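Local coordinates for protein ADP-dependent (S)-NAD(P)H-hydrate dehydratase (Enterococcus faecalis, PDB 2R3B) that probably catalyses the ADP-dependent dehydration of the S-form of NAD(P)HX, thereby repairing hydrated, damaged NADH and NADPH, at residues 31-35 / 244-248; 48-54 / 77-83; 106-110 / 137-142; 131-135 / 153-159. All coordinates share one frame; numbering follows the deposited sequence.

Interaction 1. Residues 31-35 / 244-248; sequences VITQR and FLAQF
The F248 ring turns one face to V31 O and I32 CA. Its CG lies beside the backbone N and opposite the carbonyl carbon (chi1 -61°), which carries the ring to V31 and I32. At the root of the side chain, F248 CB is 4.1 Å from V31 CG1, and F248 CG is 3.6 Å from V31 O. CD1 comes closer to that oxygen, V31 O, at 3.3 Å, while CD2 on the other flank meets V31 CG1 at 3.8 Å. Farther out, CE1 reaches the backbone N of T33, and CZ at the tip lies near both CA and CG2 of I32. I32 CA makes a CH-pi contact over the ring. Q247 CB covers the opposite face, and CE2 of F248 in turn stands over the face of the F244 ring.

The polar contact is R35 NH2 to Q247 OE1, 3.0 Å and nearly straight (165°). OE1 lies in the guanidinium plane, but NH2 stands well above the amide plane. A water links R35 NE to the same OE1. Q247 NE2 turns to S70 O, and R35 NH1 to P226 O of the second subunit, whose Y274 packs on F248. The end of helix 233-247 thus meets the loop after helix 25-31 at a subunit interface of this ribokinase-like alpha/beta fold.

Interaction 2. Residues 48-54 / 77-83; sequences VLIGGNR and VITDVKN
Strand 46-50 pairs with strand 74-78 in parallel, L49 beside V77 and I50 beside I78. I78 supplies both ends of the pairing: its N gives to L49 O at 2.8 Å, and its O takes from G51 N at 3.1 Å. On the sheet face that carries I50 and I78, CD1 of I78 packs against V48 CG1 and I50 CG1.

Past the strands the two chains stay joined through the glycines. D80 N gives a straight bond to G52 O (3.2 Å, 168°). The hydroxyl T79 OG1 lies 2.8 Å from G51 O and 2.9 Å from G52 O, and its single proton can serve either carbonyl. N83 ND2 donates to N53 O at 3.1 Å, approaching from above the carbonyl plane, while N83 OD1 accepts a hydrogen bond from a water that also donates to R54 O. That carbonyl further receives K82 NZ, 2.9 Å from R54 O; NZ, at the end of a fully extended chain, also bonds to H84 ND1 of the third subunit.

D80 divides its carboxylate. OD2 takes the salt bridge from R54 NH1, and OD1 accepts K82 N in an Asx turn. N53 OD1 bonds to the N of Y56. The paired strands, joined through helix 57-70, form a beta-alpha-beta crossover, and the loop after the first strand probably borders the substrate site, since A59 and G122 nearby are predicted to bind (6S)-NADPHX.

Interaction 3. Residues 106-110 / 137-142; sequences TNVVE and QHQKQQ
Q137, at the end of helix 125-137, and Q139 and Q142, in the loop after it, reach with their amides to three carbonyls in the last turns of helix 102-111. Q142 NE2 meets V109 O at 2.7 Å, and Q139 NE2 meets E110 O at 3.0 Å, lying in the carbonyl plane on a lone pair. Q137 NE2 gives to T106 O, which already accepts the helical bond from E110 N; this third bond is less certain, since Q137 has a second conformer. In the conformer modelled, its amide also rests on CG1 of V109.

The next shell holds the Q142 and Q139 amides. Q142 OE1 accepts the backbone N of Q139 at 3.0 Å, so one amide grips the helix with its nitrogen and the loop with its oxygen. Q142 NE2 has a further acceptor in A112 O. Q141 NE2 donates to Q139 OE1 (2.8 Å), and a water bridges the same OE1 to E110 OE2. H138 NE2 gives to Q142 O at 2.7 Å, linking the residue just before the type I turn Q139-Q142 to the turn's last residue.

A magnesium ion lies about 4 Å from the E110 side chain. Inward, V109 packs on I78 of strand 74-78 and, together with Q142, on I115 of strand 114-117, so the helix covers these strands while the loop runs on into strand 143-147.

Interaction 4. Residues 131-135 / 153-159; sequences LKMVL and LFSQGNF
L131 and F154 bring their CA atoms to 7.9 Å where helix 125-137 passes helix 149-156, and the chain leaves the latter at G157 to swing F159 back toward L135. The two helices precede and follow strand 143-147 in the ribokinase-like alpha/beta fold; between these two segments the contact is made by carbon packing, without a hydrogen bond.

L131 does its touching with one branch. With its CG anti to the backbone N (chi1 178°), it sends CD2 to L153 CB at 3.5 Å, near the backbone N of F154, and to F159 CE2 at 4.1 Å. L131 and V134 also pack on I117 of strand 114-117, which puts the inner side of this helix on the sheet.

The F159 ring is surrounded on several sides. K132 comes at its edge, CG lying 3.7 Å from CE1 in the ring plane, while the rest of the lysine chain runs away from the contact. G157 O stands over one face, offset toward the rim. The F154 ring offers its edge to L135, through CD2, and makes an edge-to-face pair with F169; its side chain also packs on L179 of helix 173-180.

The opposite face of F159 is taken by L135, whose CD1 methyl sits 3.6 Å from the ring centroid and only 12° off the normal, a CH-pi contact directly over the ring.

From the N terminus, 31-35 opens interaction 1, which closes only at 244-248 and so encloses the other three. Inside it, interaction 2 comes first, closing a short loop around helix 57-70 before 106-110 is reached. Interactions 3 and 4 then interlock: 106-110 opens, 131-135 follows, 137-142 closes the first and 153-159 the second. Interaction 2 touches both interactions 3 and 4. CD1 of I78 packs on V109 CG2, and I50 CD1 on V134 CG2, joining them through the sheet and its covering helices. Interaction 1 stands apart, about 29 Å centre to centre from interaction 4, tying helix 233-247 to the early N-terminal loop.

Interaction 1. Residues 31-35 / 244-248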
loop_
_atom_site.group_PDB
_atom_site.type_symbol
_atom_site.label_atom_id
_atom_site.label_comp_id
_atom_site.label_asym_id
_atom_site.label_seq_id
_atom_site.Cartn_x
_atom_site.Cartn_y
_atom_site.Cartn_z
ATOM N N VAL B 31 16.092 -20.808 -20.777
ATOM C CA VAL B 31 15.127 -19.748 -21.150
ATOM C C VAL B 31 15.570 -18.344 -20.723
ATOM O O VAL B 31 15.453 -17.387 -21.503
ATOM C CB VAL B 31 13.728 -20.085 -20.534
ATOM C CG1 VAL B 31 12.741 -18.909 -20.704
ATOM C CG2 VAL B 31 13.169 -21.348 -21.178
ATOM N N ILE B 32 16.056 -18.202 -19.487
ATOM C CA ILE B 32 16.337 -16.885 -18.937
ATOM C C ILE B 32 17.718 -16.485 -19.392
ATOM O O ILE B 32 18.697 -17.012 -18.909
ATOM C CB ILE B 32 16.263 -16.845 -17.415
ATOM C CG1 ILE B 32 14.860 -17.309 -16.946
ATOM C CG2 ILE B 32 16.633 -15.427 -16.882
ATOM C CD1 ILE B 32 14.748 -17.486 -15.439
ATOM N N THR B 33 17.766 -15.563 -20.341
ATOM C CA THR B 33 19.007 -15.125 -20.944
ATOM C C THR B 33 19.490 -13.821 -20.310
ATOM O O THR B 33 18.710 -13.035 -19.766
ATOM C CB THR B 33 18.839 -14.999 -22.473
ATOM O OG1 THR B 33 17.691 -14.225 -22.777
ATOM C CG2 THR B 33 18.671 -16.410 -23.126
ATOM N N GLN B 34 20.799 -13.601 -20.357
ATOM C CA GLN B 34 21.357 -12.306 -19.985
ATOM C C GLN B 34 20.913 -11.263 -20.983
ATOM O O GLN B 34 21.001 -11.480 -22.167
ATOM C CB GLN B 34 22.881 -12.352 -19.983
ATOM C CG GLN B 34 23.476 -12.854 -18.709
ATOM C CD GLN B 34 25.006 -12.658 -18.679
ATOM O OE1 GLN B 34 25.646 -12.907 -17.657
ATOM N NE2 GLN B 34 25.589 -12.217 -19.808
ATOM N N ARG B 35 20.437 -10.115 -20.512
ATOM C CA ARG B 35 20.009 -9.066 -21.412
ATOM C C ARG B 35 21.203 -8.411 -22.109
ATOM O O ARG B 35 22.190 -8.064 -21.444
ATOM C CB ARG B 35 19.266 -7.988 -20.630
ATOM C CG ARG B 35 17.967 -8.473 -20.026
ATOM C CD ARG B 35 17.169 -7.357 -19.362
ATOM N NE ARG B 35 15.784 -7.793 -19.186
ATOM C CZ ARG B 35 14.791 -7.036 -18.736
ATOM N NH1 ARG B 35 14.990 -5.771 -18.415
ATOM N NH2 ARG B 35 13.570 -7.549 -18.653
ATOM N N PHE B 244 7.207 -13.794 -19.518
ATOM C CA PHE B 244 8.209 -14.615 -20.158
ATOM C C PHE B 244 8.095 -14.567 -21.674
ATOM O O PHE B 244 9.100 -14.379 -22.365
ATOM C CB PHE B 244 8.162 -16.057 -19.652
ATOM C CG PHE B 244 9.065 -16.309 -18.482
ATOM C CD1 PHE B 244 9.045 -15.442 -17.385
ATOM C CD2 PHE B 244 9.889 -17.417 -18.439
ATOM C CE1 PHE B 244 9.895 -15.655 -16.290
ATOM C CE2 PHE B 244 10.737 -17.641 -17.333
ATOM C CZ PHE B 244 10.729 -16.771 -16.260
ATOM N N LEU B 245 6.883 -14.725 -22.192
ATOM C CA LEU B 245 6.661 -14.699 -23.652
ATOM C C LEU B 245 7.001 -13.319 -24.243
ATOM O O LEU B 245 7.337 -13.191 -25.418
ATOM C CB LEU B 245 5.243 -15.110 -23.999
ATOM C CG LEU B 245 4.965 -16.603 -23.815
ATOM C CD1 LEU B 245 3.476 -16.875 -23.940
ATOM C CD2 LEU B 245 5.767 -17.445 -24.830
ATOM N N ALA B 246 6.928 -12.286 -23.414
ATOM C CA ALA B 246 7.251 -10.928 -23.825
ATOM C C ALA B 246 8.740 -10.733 -24.086
ATOM O O ALA B 246 9.099 -9.944 -24.953
ATOM C CB ALA B 246 6.769 -9.915 -22.791
ATOM N N GLN B 247 9.578 -11.502 -23.384
ATOM C CA GLN B 247 11.011 -11.258 -23.315
ATOM C C GLN B 247 11.878 -12.315 -23.980
ATOM O O GLN B 247 12.987 -12.007 -24.406
ATOM C CB GLN B 247 11.447 -11.313 -21.856
ATOM C CG GLN B 247 11.009 -10.257 -21.014
ATOM C CD GLN B 247 11.437 -10.574 -19.622
ATOM O OE1 GLN B 247 12.600 -10.364 -19.272
ATOM N NE2 GLN B 247 10.510 -11.087 -18.814
ATOM N N PHE B 248 11.419 -13.565 -23.988
ATOM C CA PHE B 248 12.299 -14.691 -24.289
ATOM C C PHE B 248 11.929 -15.320 -25.623
ATOM O O PHE B 248 11.040 -14.834 -26.313
ATOM C CB PHE B 248 12.267 -15.679 -23.123
ATOM C CG PHE B 248 12.751 -15.100 -21.818
ATOM C CD1 PHE B 248 13.956 -14.438 -21.747
ATOM C CD2 PHE B 248 11.988 -15.235 -20.643
ATOM C CE1 PHE B 248 14.402 -13.900 -20.562
ATOM C CE2 PHE B 248 12.423 -14.692 -19.444
ATOM C CZ PHE B 248 13.605 -14.041 -19.382
HETATM O O HOH W 1 14.960 -10.317 -20.487
#

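Interaction 2. Residues 48-54 / 77-83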
loop_
_atom_site.group_PDB
_atom_site.type_symbol
_atom_site.label_atom_id
_atom_site.label_comp_id
_atom_site.label_asym_id
_atom_site.label_seq_id
_atom_site.Cartn_x
_atom_site.Cartn_y
_atom_site.Cartn_z
ATOM N N VAL B 48 -0.324 -6.843 -22.743
ATOM C CA VAL B 48 -1.607 -6.350 -22.339
ATOM C C VAL B 48 -2.329 -7.445 -21.540
ATOM O O VAL B 48 -2.467 -8.570 -22.025
ATOM C CB VAL B 48 -2.471 -5.909 -23.561
ATOM C CG1 VAL B 48 -3.882 -5.477 -23.074
ATOM C CG2 VAL B 48 -1.816 -4.748 -24.307
ATOM N N LEU B 49 -2.743 -7.110 -20.319
ATOM C CA LEU B 49 -3.437 -8.038 -19.423
ATOM C C LEU B 49 -4.892 -7.615 -19.352
ATOM O O LEU B 49 -5.190 -6.441 -19.072
ATOM C CB LEU B 49 -2.800 -7.974 -18.037
ATOM C CG LEU B 49 -1.277 -8.133 -17.924
ATOM C CD1 LEU B 49 -0.857 -8.017 -16.443
ATOM C CD2 LEU B 49 -0.826 -9.457 -18.538
ATOM N N ILE B 50 -5.814 -8.533 -19.578
ATOM C CA ILE B 50 -7.227 -8.203 -19.654
ATOM C C ILE B 50 -8.049 -9.044 -18.692
ATOM O O ILE B 50 -8.015 -10.262 -18.761
ATOM C CB ILE B 50 -7.748 -8.448 -21.096
ATOM C CG1 ILE B 50 -6.821 -7.764 -22.101
ATOM C CG2 ILE B 50 -9.223 -7.995 -21.204
ATOM C CD1 ILE B 50 -7.188 -7.981 -23.581
ATOM N N GLY B 51 -8.738 -8.392 -17.744
ATOM C CA GLY B 51 -9.552 -9.113 -16.762
ATOM C C GLY B 51 -9.932 -8.204 -15.630
ATOM O O GLY B 51 -9.805 -6.985 -15.733
ATOM N N GLY B 52 -10.387 -8.811 -14.542
ATOM C CA GLY B 52 -10.782 -8.082 -13.366
ATOM C C GLY B 52 -12.057 -7.302 -13.564
ATOM O O GLY B 52 -12.040 -6.062 -13.852
ATOM N N ASN B 53 -13.168 -7.973 -13.370
ATOM C CA ASN B 53 -14.450 -7.291 -13.339
ATOM C C ASN B 53 -14.606 -6.619 -11.972
ATOM O O ASN B 53 -13.620 -6.494 -11.244
ATOM C CB ASN B 53 -15.621 -8.201 -13.741
ATOM C CG ASN B 53 -15.983 -9.209 -12.683
ATOM O OD1 ASN B 53 -15.473 -9.175 -11.548
ATOM N ND2 ASN B 53 -16.957 -10.067 -13.017
ATOM N N ARG B 54 -15.798 -6.170 -11.613
ATOM C CA ARG B 54 -15.964 -5.414 -10.390
ATOM C C ARG B 54 -15.890 -6.229 -9.108
ATOM O O ARG B 54 -15.589 -5.682 -8.049
ATOM C CB ARG B 54 -17.240 -4.591 -10.466
ATOM C CG ARG B 54 -17.063 -3.464 -11.492
ATOM C CD ARG B 54 -18.130 -2.432 -11.385
ATOM N NE ARG B 54 -19.383 -2.997 -11.804
ATOM C CZ ARG B 54 -19.775 -3.088 -13.067
ATOM N NH1 ARG B 54 -19.025 -2.606 -14.046
ATOM N NH2 ARG B 54 -20.950 -3.634 -13.339
ATOM N N VAL B 77 -2.976 -2.693 -18.543
ATOM C CA VAL B 77 -4.057 -3.497 -18.008
ATOM C C VAL B 77 -5.383 -2.932 -18.483
ATOM O O VAL B 77 -5.692 -1.767 -18.227
ATOM C CB VAL B 77 -4.013 -3.588 -16.475
ATOM C CG1 VAL B 77 -5.039 -4.622 -15.937
ATOM C CG2 VAL B 77 -2.579 -3.989 -15.987
ATOM N N ILE B 78 -6.169 -3.773 -19.154
ATOM C CA ILE B 78 -7.576 -3.460 -19.467
ATOM C C ILE B 78 -8.444 -4.150 -18.420
ATOM O O ILE B 78 -8.485 -5.376 -18.343
ATOM C CB ILE B 78 -7.991 -3.956 -20.873
ATOM C CG1 ILE B 78 -7.116 -3.345 -21.970
ATOM C CG2 ILE B 78 -9.516 -3.711 -21.127
ATOM C CD1 ILE B 78 -7.286 -4.081 -23.326
ATOM N N THR B 79 -9.055 -3.356 -17.568
ATOM C CA THR B 79 -9.764 -3.838 -16.403
ATOM C C THR B 79 -10.816 -2.827 -16.031
ATOM O O THR B 79 -10.775 -1.701 -16.476
ATOM C CB THR B 79 -8.814 -4.080 -15.209
ATOM O OG1 THR B 79 -9.559 -4.690 -14.152
ATOM C CG2 THR B 79 -8.197 -2.784 -14.664
ATOM N N ASP B 80 -11.805 -3.218 -15.245
ATOM C CA ASP B 80 -12.809 -2.221 -14.842
ATOM C C ASP B 80 -12.141 -1.026 -14.169
ATOM O O ASP B 80 -11.235 -1.158 -13.339
ATOM C CB ASP B 80 -13.851 -2.831 -13.922
ATOM C CG ASP B 80 -15.111 -2.017 -13.851
ATOM O OD1 ASP B 80 -15.122 -0.981 -13.146
ATOM O OD2 ASP B 80 -16.114 -2.438 -14.486
ATOM N N VAL B 81 -12.610 0.162 -14.525
ATOM C CA VAL B 81 -12.078 1.405 -13.949
ATOM C C VAL B 81 -12.092 1.418 -12.415
ATOM O O VAL B 81 -11.232 2.039 -11.767
ATOM C CB VAL B 81 -12.813 2.628 -14.534
ATOM C CG1 VAL B 81 -14.288 2.587 -14.117
ATOM C CG2 VAL B 81 -12.076 3.878 -14.121
ATOM N N LYS B 82 -13.041 0.698 -11.837
ATOM C CA LYS B 82 -13.091 0.480 -10.372
ATOM C C LYS B 82 -11.744 0.024 -9.816
ATOM O O LYS B 82 -11.374 0.374 -8.697
ATOM C CB LYS B 82 -14.179 -0.578 -10.061
ATOM C CG LYS B 82 -14.340 -0.964 -8.578
ATOM C CD LYS B 82 -15.389 -2.041 -8.341
ATOM C CE LYS B 82 -15.546 -2.337 -6.833
ATOM N NZ LYS B 82 -16.550 -3.384 -6.605
ATOM N N ASN B 83 -11.037 -0.795 -10.590
ATOM C CA ASN B 83 -9.809 -1.447 -10.124
ATOM C C ASN B 83 -8.551 -0.624 -10.335
ATOM O O ASN B 83 -7.483 -0.998 -9.851
ATOM C CB ASN B 83 -9.662 -2.815 -10.790
ATOM C CG ASN B 83 -10.856 -3.731 -10.518
ATOM O OD1 ASN B 83 -11.336 -3.834 -9.390
ATOM N ND2 ASN B 83 -11.361 -4.362 -11.566
HETATM O O HOH W 2 -12.810 -5.652 -7.904
#

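Interaction 3. Residues 106-110 / 137-142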
loop_
_atom_site.group_PDB
_atom_site.type_symbol
_atom_site.label_atom_id
_atom_site.label_comp_id
_atom_site.label_asym_id
_atom_site.label_seq_id
_atom_site.Cartn_x
_atom_site.Cartn_y
_atom_site.Cartn_z
ATOM N N THR B 106 -8.719 -1.130 -27.974
ATOM C CA THR B 106 -8.351 -1.671 -29.270
ATOM C C THR B 106 -6.944 -1.262 -29.691
ATOM O O THR B 106 -6.194 -2.059 -30.229
ATOM C CB THR B 106 -9.423 -1.242 -30.301
ATOM O OG1 THR B 106 -10.697 -1.781 -29.870
ATOM C CG2 THR B 106 -9.067 -1.671 -31.702
ATOM N N ASN B 107 -6.560 -0.033 -29.390
ATOM C CA ASN B 107 -5.247 0.473 -29.705
ATOM C C ASN B 107 -4.178 -0.295 -28.961
ATOM O O ASN B 107 -3.169 -0.710 -29.552
ATOM C CB ASN B 107 -5.186 1.948 -29.337
ATOM C CG ASN B 107 -4.048 2.687 -29.965
ATOM O OD1 ASN B 107 -3.115 2.122 -30.551
ATOM N ND2 ASN B 107 -4.147 3.998 -29.887
ATOM N N VAL B 108 -4.370 -0.460 -27.659
ATOM C CA VAL B 108 -3.372 -1.157 -26.860
ATOM C C VAL B 108 -3.276 -2.632 -27.233
ATOM O O VAL B 108 -2.184 -3.207 -27.263
ATOM C CB VAL B 108 -3.517 -0.925 -25.322
ATOM C CG1 VAL B 108 -3.537 0.582 -25.000
ATOM C CG2 VAL B 108 -4.702 -1.608 -24.733
ATOM N N VAL B 109 -4.393 -3.264 -27.535
ATOM C CA VAL B 109 -4.326 -4.653 -28.003
ATOM C C VAL B 109 -3.595 -4.768 -29.354
ATOM O O VAL B 109 -2.799 -5.690 -29.570
ATOM C CB VAL B 109 -5.747 -5.263 -28.101
ATOM C CG1 VAL B 109 -5.703 -6.558 -28.886
ATOM C CG2 VAL B 109 -6.337 -5.416 -26.705
ATOM N N GLU B 110 -3.836 -3.812 -30.250
ATOM C CA GLU B 110 -3.190 -3.799 -31.578
ATOM C C GLU B 110 -1.658 -3.710 -31.485
ATOM O O GLU B 110 -0.949 -4.331 -32.276
ATOM C CB GLU B 110 -3.717 -2.641 -32.391
ATOM C CG GLU B 110 -3.426 -2.722 -33.867
ATOM C CD GLU B 110 -2.030 -2.250 -34.260
ATOM O OE1 GLU B 110 -1.392 -1.439 -33.512
ATOM O OE2 GLU B 110 -1.564 -2.666 -35.367
ATOM N N GLN B 137 -9.660 -9.423 -33.064
ATOM C CA GLN B 137 -8.529 -8.528 -33.317
ATOM C C GLN B 137 -7.164 -9.220 -33.389
ATOM O O GLN B 137 -6.200 -8.669 -33.905
ATOM C CB GLN B 137 -8.496 -7.461 -32.215
ATOM C CG GLN B 137 -7.762 -6.251 -32.649
ATOM C CD GLN B 137 -7.631 -5.195 -31.581
ATOM O OE1 GLN B 137 -8.487 -5.066 -30.691
ATOM N NE2 GLN B 137 -6.601 -4.380 -31.711
ATOM N N HIS B 138 -7.065 -10.426 -32.845
ATOM C CA HIS B 138 -5.783 -11.133 -32.706
ATOM C C HIS B 138 -5.000 -11.231 -34.000
ATOM O O HIS B 138 -5.552 -11.614 -35.024
ATOM C CB HIS B 138 -6.024 -12.560 -32.148
ATOM C CG HIS B 138 -4.774 -13.371 -31.938
ATOM N ND1 HIS B 138 -4.661 -14.683 -32.356
ATOM C CD2 HIS B 138 -3.608 -13.079 -31.318
ATOM C CE1 HIS B 138 -3.473 -15.156 -32.020
ATOM N NE2 HIS B 138 -2.806 -14.199 -31.397
ATOM N N GLN B 139 -3.706 -10.940 -33.902
ATOM C CA GLN B 139 -2.780 -10.932 -35.026
ATOM C C GLN B 139 -1.871 -12.111 -34.904
ATOM O O GLN B 139 -1.522 -12.555 -33.789
ATOM C CB GLN B 139 -1.933 -9.663 -35.051
ATOM C CG GLN B 139 -2.716 -8.374 -35.234
ATOM C CD GLN B 139 -1.887 -7.180 -34.876
ATOM O OE1 GLN B 139 -0.860 -6.945 -35.476
ATOM N NE2 GLN B 139 -2.326 -6.414 -33.912
ATOM N N LYS B 140 -1.447 -12.604 -36.059
ATOM C CA LYS B 140 -0.752 -13.874 -36.115
ATOM C C LYS B 140 0.481 -13.887 -35.233
ATOM O O LYS B 140 0.767 -14.893 -34.593
ATOM C CB LYS B 140 -0.356 -14.191 -37.556
ATOM C CG LYS B 140 0.125 -15.609 -37.751
ATOM C CD LYS B 140 0.429 -15.870 -39.226
ATOM C CE LYS B 140 1.176 -17.188 -39.425
ATOM N NZ LYS B 140 0.316 -18.383 -39.109
ATOM N N GLN B 141 1.210 -12.785 -35.206
ATOM C CA GLN B 141 2.467 -12.738 -34.468
ATOM C C GLN B 141 2.342 -12.550 -32.942
ATOM O O GLN B 141 3.338 -12.617 -32.224
ATOM C CB GLN B 141 3.386 -11.661 -35.018
ATOM C CG GLN B 141 3.080 -10.218 -34.592
ATOM C CD GLN B 141 1.849 -9.638 -35.227
ATOM O OE1 GLN B 141 1.292 -10.209 -36.172
ATOM N NE2 GLN B 141 1.403 -8.486 -34.709
ATOM N N GLN B 142 1.140 -12.276 -32.471
ATOM C CA GLN B 142 0.909 -12.011 -31.057
ATOM C C GLN B 142 0.649 -13.313 -30.293
ATOM O O GLN B 142 -0.152 -14.144 -30.703
ATOM C CB GLN B 142 -0.326 -11.127 -30.885
ATOM C CG GLN B 142 -0.194 -9.728 -31.399
ATOM C CD GLN B 142 -1.470 -8.967 -31.238
ATOM O OE1 GLN B 142 -2.560 -9.468 -31.588
ATOM N NE2 GLN B 142 -1.362 -7.728 -30.723
HETATM O O HOH W 3 0.515 -4.495 -35.602
#

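Interaction 4. Residues 131-135 / 153-159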
loop_
_atom_site.group_PDB
_atom_site.type_symbol
_atom_site.label_atom_id
_atom_site.label_comp_id
_atom_site.label_asym_id
_atom_site.label_seq_id
_atom_site.Cartn_x
_atom_site.Cartn_y
_atom_site.Cartn_z
ATOM N N LEU B 131 -13.924 -10.537 -24.813
ATOM C CA LEU B 131 -13.292 -11.750 -25.391
ATOM C C LEU B 131 -13.494 -11.822 -26.912
ATOM O O LEU B 131 -12.556 -12.059 -27.657
ATOM C CB LEU B 131 -13.844 -13.025 -24.741
ATOM C CG LEU B 131 -13.297 -14.349 -25.284
ATOM C CD1 LEU B 131 -11.798 -14.416 -25.098
ATOM C CD2 LEU B 131 -13.971 -15.534 -24.606
ATOM N N LYS B 132 -14.719 -11.613 -27.379
ATOM C CA LYS B 132 -14.943 -11.624 -28.831
ATOM C C LYS B 132 -14.107 -10.571 -29.551
ATOM O O LYS B 132 -13.578 -10.854 -30.608
ATOM C CB LYS B 132 -16.389 -11.329 -29.168
ATOM C CG LYS B 132 -17.370 -12.371 -28.774
ATOM C CD LYS B 132 -18.731 -11.958 -29.320
ATOM C CE LYS B 132 -19.880 -12.469 -28.539
ATOM N NZ LYS B 132 -21.098 -11.798 -29.119
HETATM N N MSE B 133 -14.041 -9.349 -29.000
HETATM C CA MSE B 133 -13.257 -8.284 -29.631
HETATM C C MSE B 133 -11.814 -8.717 -29.726
HETATM O O MSE B 133 -11.190 -8.572 -30.761
HETATM C CB MSE B 133 -13.391 -6.953 -28.868
HETATM C CG MSE B 133 -14.772 -6.338 -28.963
HETATM SE SE MSE B 133 -14.949 -4.728 -27.885
HETATM C CE MSE B 133 -13.565 -3.800 -28.585
ATOM N N VAL B 134 -11.289 -9.291 -28.647
ATOM C CA VAL B 134 -9.892 -9.705 -28.633
ATOM C C VAL B 134 -9.605 -10.838 -29.579
ATOM O O VAL B 134 -8.599 -10.844 -30.283
ATOM C CB VAL B 134 -9.446 -10.106 -27.198
ATOM C CG1 VAL B 134 -8.118 -10.888 -27.220
ATOM C CG2 VAL B 134 -9.367 -8.863 -26.333
ATOM N N LEU B 135 -10.481 -11.829 -29.598
ATOM C CA LEU B 135 -10.310 -12.931 -30.521
ATOM C C LEU B 135 -10.388 -12.417 -31.962
ATOM O O LEU B 135 -9.635 -12.875 -32.798
ATOM C CB LEU B 135 -11.372 -13.999 -30.305
ATOM C CG LEU B 135 -11.240 -14.785 -28.995
ATOM C CD1 LEU B 135 -12.471 -15.675 -28.802
ATOM C CD2 LEU B 135 -9.986 -15.599 -29.000
ATOM N N LEU B 153 -15.751 -19.157 -21.354
ATOM C CA LEU B 153 -16.460 -18.391 -22.399
ATOM C C LEU B 153 -16.069 -18.831 -23.804
ATOM O O LEU B 153 -16.906 -18.854 -24.732
ATOM C CB LEU B 153 -16.171 -16.898 -22.246
ATOM C CG LEU B 153 -16.753 -16.227 -20.996
ATOM C CD1 LEU B 153 -16.378 -14.738 -20.961
ATOM C CD2 LEU B 153 -18.273 -16.429 -20.851
ATOM N N PHE B 154 -14.790 -19.151 -23.986
ATOM C CA PHE B 154 -14.290 -19.606 -25.273
ATOM C C PHE B 154 -15.008 -20.893 -25.679
ATOM O O PHE B 154 -15.436 -21.034 -26.819
ATOM C CB PHE B 154 -12.774 -19.821 -25.279
ATOM C CG PHE B 154 -12.262 -20.336 -26.589
ATOM C CD1 PHE B 154 -12.196 -21.717 -26.832
ATOM C CD2 PHE B 154 -11.897 -19.469 -27.608
ATOM C CE1 PHE B 154 -11.768 -22.202 -28.070
ATOM C CE2 PHE B 154 -11.458 -19.964 -28.850
ATOM C CZ PHE B 154 -11.391 -21.315 -29.081
ATOM N N SER B 155 -15.140 -21.800 -24.724
ATOM C CA SER B 155 -15.734 -23.104 -24.984
ATOM C C SER B 155 -17.246 -22.998 -25.201
ATOM O O SER B 155 -17.807 -23.689 -26.053
ATOM C CB SER B 155 -15.413 -24.071 -23.853
ATOM O OG SER B 155 -16.234 -23.855 -22.723
ATOM N N GLN B 156 -17.898 -22.135 -24.443
ATOM C CA GLN B 156 -19.331 -21.896 -24.603
ATOM C C GLN B 156 -19.713 -21.104 -25.850
ATOM O O GLN B 156 -20.866 -21.158 -26.277
ATOM C CB GLN B 156 -19.870 -21.184 -23.380
ATOM C CG GLN B 156 -19.773 -22.004 -22.110
ATOM C CD GLN B 156 -20.186 -21.238 -20.858
ATOM O OE1 GLN B 156 -20.344 -20.010 -20.864
ATOM N NE2 GLN B 156 -20.373 -21.974 -19.775
ATOM N N GLY B 157 -18.774 -20.379 -26.449
ATOM C CA GLY B 157 -19.096 -19.446 -27.519
ATOM C C GLY B 157 -18.819 -20.048 -28.860
ATOM O O GLY B 157 -18.813 -19.362 -29.887
ATOM N N ASN B 158 -18.533 -21.340 -28.823
ATOM C CA ASN B 158 -18.167 -22.112 -29.986
ATOM C C ASN B 158 -17.269 -21.352 -30.968
ATOM O O ASN B 158 -17.457 -21.418 -32.169
ATOM C CB ASN B 158 -19.448 -22.678 -30.623
ATOM C CG ASN B 158 -20.106 -23.741 -29.729
ATOM O OD1 ASN B 158 -19.489 -24.766 -29.409
ATOM N ND2 ASN B 158 -21.343 -23.484 -29.305
ATOM N N PHE B 159 -16.261 -20.658 -30.437
ATOM C CA PHE B 159 -15.328 -19.905 -31.280
ATOM C C PHE B 159 -14.397 -20.810 -32.014
ATOM O O PHE B 159 -14.210 -21.977 -31.622
ATOM C CB PHE B 159 -14.428 -19.006 -30.452
ATOM C CG PHE B 159 -15.149 -17.970 -29.711
ATOM C CD1 PHE B 159 -15.493 -16.787 -30.332
ATOM C CD2 PHE B 159 -15.459 -18.144 -28.392
ATOM C CE1 PHE B 159 -16.148 -15.800 -29.636
ATOM C CE2 PHE B 159 -16.115 -17.158 -27.683
ATOM C CZ PHE B 159 -16.462 -15.985 -28.302
#